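Local coordinates for CBS domain-containing protein (Thermoplasma acidophilum DSM 1728, PDB 1PVM) that is of unknown function but pairs two CBS domain repeats with a zinc-ribbon-like domain whose four cysteines bind a metal ion, at residues B[17-22]-B[119-124]. Residues are numbered along the deposited sequence; the frame is centred on the assembly and turned at random.
Sequences SNFKTV and VGIVTL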
ATOM      1  N   SER B  17     -18.235   5.286  -7.584  1.00 16.59           N
ATOM      2  CA  SER B  17     -18.566   6.444  -8.405  1.00 18.61           C
ATOM      3  C   SER B  17     -18.234   7.757  -7.708  1.00 18.83           C
ATOM      4  O   SER B  17     -18.270   8.823  -8.323  1.00 19.30           O
ATOM      5  CB  SER B  17     -20.056   6.428  -8.756  1.00 20.68           C
ATOM      6  OG  SER B  17     -20.384   5.276  -9.512  1.00 27.08           O
ATOM      7  N   ASN B  18     -17.908   7.672  -6.427  1.00 20.10           N
ATOM      8  CA  ASN B  18     -17.586   8.853  -5.642  1.00 21.43           C
ATOM      9  C   ASN B  18     -16.074   9.044  -5.529  1.00 20.37           C
ATOM     10  O   ASN B  18     -15.572   9.496  -4.502  1.00 21.79           O
ATOM     11  CB  ASN B  18     -18.196   8.723  -4.244  1.00 24.97           C
ATOM     12  CG  ASN B  18     -18.226  10.040  -3.494  1.00 31.29           C
ATOM     13  OD1 ASN B  18     -18.397  10.067  -2.273  1.00 35.46           O
ATOM     14  ND2 ASN B  18     -18.074  11.143  -4.224  1.00 33.67           N
ATOM     15  N   PHE B  19     -15.351   8.698  -6.585  1.00 18.33           N
ATOM     16  CA  PHE B  19     -13.898   8.831  -6.599  1.00 16.34           C
ATOM     17  C   PHE B  19     -13.454  10.294  -6.561  1.00 17.34           C
ATOM     18  O   PHE B  19     -14.210  11.200  -6.924  1.00 16.75           O
ATOM     19  CB  PHE B  19     -13.334   8.162  -7.851  1.00 14.93           C
ATOM     20  CG  PHE B  19     -13.764   8.819  -9.128  1.00 13.82           C
ATOM     21  CD1 PHE B  19     -12.988   9.818  -9.709  1.00 14.16           C
ATOM     22  CD2 PHE B  19     -14.958   8.459  -9.738  1.00 13.47           C
ATOM     23  CE1 PHE B  19     -13.399  10.445 -10.880  1.00 14.56           C
ATOM     24  CE2 PHE B  19     -15.376   9.079 -10.905  1.00 12.13           C
ATOM     25  CZ  PHE B  19     -14.596  10.075 -11.480  1.00 14.56           C
ATOM     26  N   LYS B  20     -12.221  10.521  -6.126  1.00 16.41           N
ATOM     27  CA  LYS B  20     -11.683  11.870  -6.056  1.00 17.34           C
ATOM     28  C   LYS B  20     -10.620  12.084  -7.119  1.00 15.35           C
ATOM     29  O   LYS B  20      -9.906  11.154  -7.495  1.00 14.38           O
ATOM     30  CB  LYS B  20     -11.112  12.144  -4.663  1.00 19.62           C
ATOM     31  CG  LYS B  20     -12.192  12.240  -3.593  1.00 24.89           C
ATOM     32  CD  LYS B  20     -11.624  12.658  -2.252  1.00 28.70           C
ATOM     33  CE  LYS B  20     -12.738  12.952  -1.260  1.00 30.56           C
ATOM     34  NZ  LYS B  20     -13.669  11.797  -1.113  1.00 33.89           N
ATOM     35  N   THR B  21     -10.538  13.316  -7.610  1.00 14.14           N
ATOM     36  CA  THR B  21      -9.582  13.678  -8.645  1.00 13.62           C
ATOM     37  C   THR B  21      -8.684  14.790  -8.128  1.00 13.88           C
ATOM     38  O   THR B  21      -9.137  15.680  -7.405  1.00 14.63           O
ATOM     39  CB  THR B  21     -10.300  14.182  -9.920  1.00 14.95           C
ATOM     40  OG1 THR B  21     -11.248  13.203 -10.361  1.00 16.26           O
ATOM     41  CG2 THR B  21      -9.298  14.423 -11.034  1.00 16.62           C
ATOM     42  N   VAL B  22      -7.410  14.726  -8.498  1.00 11.40           N
ATOM     43  CA  VAL B  22      -6.432  15.726  -8.090  1.00 11.27           C
ATOM     44  C   VAL B  22      -5.620  16.171  -9.301  1.00 10.93           C
ATOM     45  O   VAL B  22      -5.447  15.417 -10.258  1.00 10.09           O
ATOM     46  CB  VAL B  22      -5.461  15.170  -7.019  1.00 11.76           C
ATOM     47  CG1 VAL B  22      -6.184  14.994  -5.697  1.00 13.71           C
ATOM     48  CG2 VAL B  22      -4.887  13.842  -7.481  1.00 11.14           C
ATOM     49  N   VAL B 119     -15.694   7.125 -14.977  1.00  9.95           N
ATOM     50  CA  VAL B 119     -16.903   7.114 -14.164  1.00  9.45           C
ATOM     51  C   VAL B 119     -16.726   6.522 -12.771  1.00  9.22           C
ATOM     52  O   VAL B 119     -17.634   6.574 -11.944  1.00 11.01           O
ATOM     53  CB  VAL B 119     -18.050   6.379 -14.894  1.00  9.31           C
ATOM     54  CG1 VAL B 119     -18.451   7.172 -16.132  1.00  9.89           C
ATOM     55  CG2 VAL B 119     -17.617   4.961 -15.278  1.00  8.54           C
ATOM     56  N   GLY B 120     -15.554   5.962 -12.504  1.00 10.22           N
ATOM     57  CA  GLY B 120     -15.323   5.401 -11.188  1.00  9.12           C
ATOM     58  C   GLY B 120     -13.989   4.711 -11.066  1.00  8.34           C
ATOM     59  O   GLY B 120     -13.173   4.738 -11.983  1.00  8.73           O
ATOM     60  N   ILE B 121     -13.754   4.117  -9.904  1.00  9.16           N
ATOM     61  CA  ILE B 121     -12.534   3.366  -9.668  1.00  8.74           C
ATOM     62  C   ILE B 121     -12.984   2.049  -9.061  1.00  8.89           C
ATOM     63  O   ILE B 121     -13.903   2.026  -8.240  1.00  9.92           O
ATOM     64  CB  ILE B 121     -11.576   4.089  -8.683  1.00 10.80           C
ATOM     65  CG1 ILE B 121     -10.961   5.315  -9.369  1.00 11.80           C
ATOM     66  CG2 ILE B 121     -10.479   3.126  -8.208  1.00  9.20           C
ATOM     67  CD1 ILE B 121      -9.966   6.069  -8.511  1.00 15.81           C
ATOM     68  N   VAL B 122     -12.366   0.955  -9.494  1.00  8.53           N
ATOM     69  CA  VAL B 122     -12.691  -0.366  -8.964  1.00  7.80           C
ATOM     70  C   VAL B 122     -11.421  -0.935  -8.321  1.00  7.91           C
ATOM     71  O   VAL B 122     -10.324  -0.822  -8.872  1.00  7.97           O
ATOM     72  CB  VAL B 122     -13.214  -1.315 -10.081  1.00  7.99           C
ATOM     73  CG1 VAL B 122     -12.175  -1.470 -11.182  1.00  8.33           C
ATOM     74  CG2 VAL B 122     -13.591  -2.668  -9.482  1.00  9.61           C
ATOM     75  N   THR B 123     -11.578  -1.523  -7.140  1.00  7.89           N
ATOM     76  CA  THR B 123     -10.455  -2.087  -6.397  1.00  7.30           C
ATOM     77  C   THR B 123     -10.633  -3.576  -6.157  1.00  6.68           C
ATOM     78  O   THR B 123     -11.707  -4.129  -6.378  1.00  7.47           O
ATOM     79  CB  THR B 123     -10.336  -1.448  -5.009  1.00  8.26           C
ATOM     80  OG1 THR B 123     -11.490  -1.805  -4.233  1.00 10.13           O
ATOM     81  CG2 THR B 123     -10.241   0.071  -5.112  1.00  7.50           C
ATOM     82  N   LEU B 124      -9.574  -4.220  -5.679  1.00  6.83           N
ATOM     83  CA  LEU B 124      -9.638  -5.639  -5.369  1.00  7.63           C
ATOM     84  C   LEU B 124     -10.707  -5.870  -4.303  1.00  8.89           C
ATOM     85  O   LEU B 124     -11.393  -6.887  -4.319  1.00 10.23           O
ATOM     86  CB  LEU B 124      -8.288  -6.141  -4.847  1.00  7.87           C
ATOM     87  CG  LEU B 124      -8.294  -7.577  -4.308  1.00  9.76           C
ATOM     88  CD1 LEU B 124      -8.673  -8.555  -5.415  1.00  9.66           C
ATOM     89  CD2 LEU B 124      -6.923  -7.912  -3.757  1.00 10.43           C
TER
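Phe19 lays its ring obliquely against the backbone of Val119 and Gly120. The tight part of the contact is here. CD2 of Phe19 lies 3.4 Å from CA of Gly120, and CE2 of Phe19 lies 3.4 Å from C of Val119. Gly120 has no side chain, so the ring meets bare backbone here. The first torsion of Phe19 (chi1 64°) sets CG between the backbone N and the carbonyl carbon, which turns the ring onto the strand. CB of Phe19 meets Ile121, with CG1 of Ile121 at 4.0 Å. Both side chains also touch Val44 in strand 42-46. Val119 and Gly120 form a classic beta bulge opposite Val111 in the neighbouring strand.

The other end is looser and more open to solvent. Ser17 is exposed, and its CB bond points away from strand 118-123. CA of Ser17 stands 3.7 Å from O of Val119. OG of Ser17 is 3.9 Å from the same oxygen, too far for a hydrogen bond.

The two segments come from different CBS repeats. Segment 17-22 runs into strand 21-23 of the first three-stranded sheet, and strand 118-123 is an outer strand of the second. The contact therefore joins the two repeats, away from the metal site. Replacing the ring with an alanine here would probably uncover the backbone of Val119 and Gly120, while the CB contact to Ile121 could remain. The two segments share no hydrogen bond or salt bridge, so the contact rests on van der Waals contact of the ring with the main chain and one apolar side-chain pair.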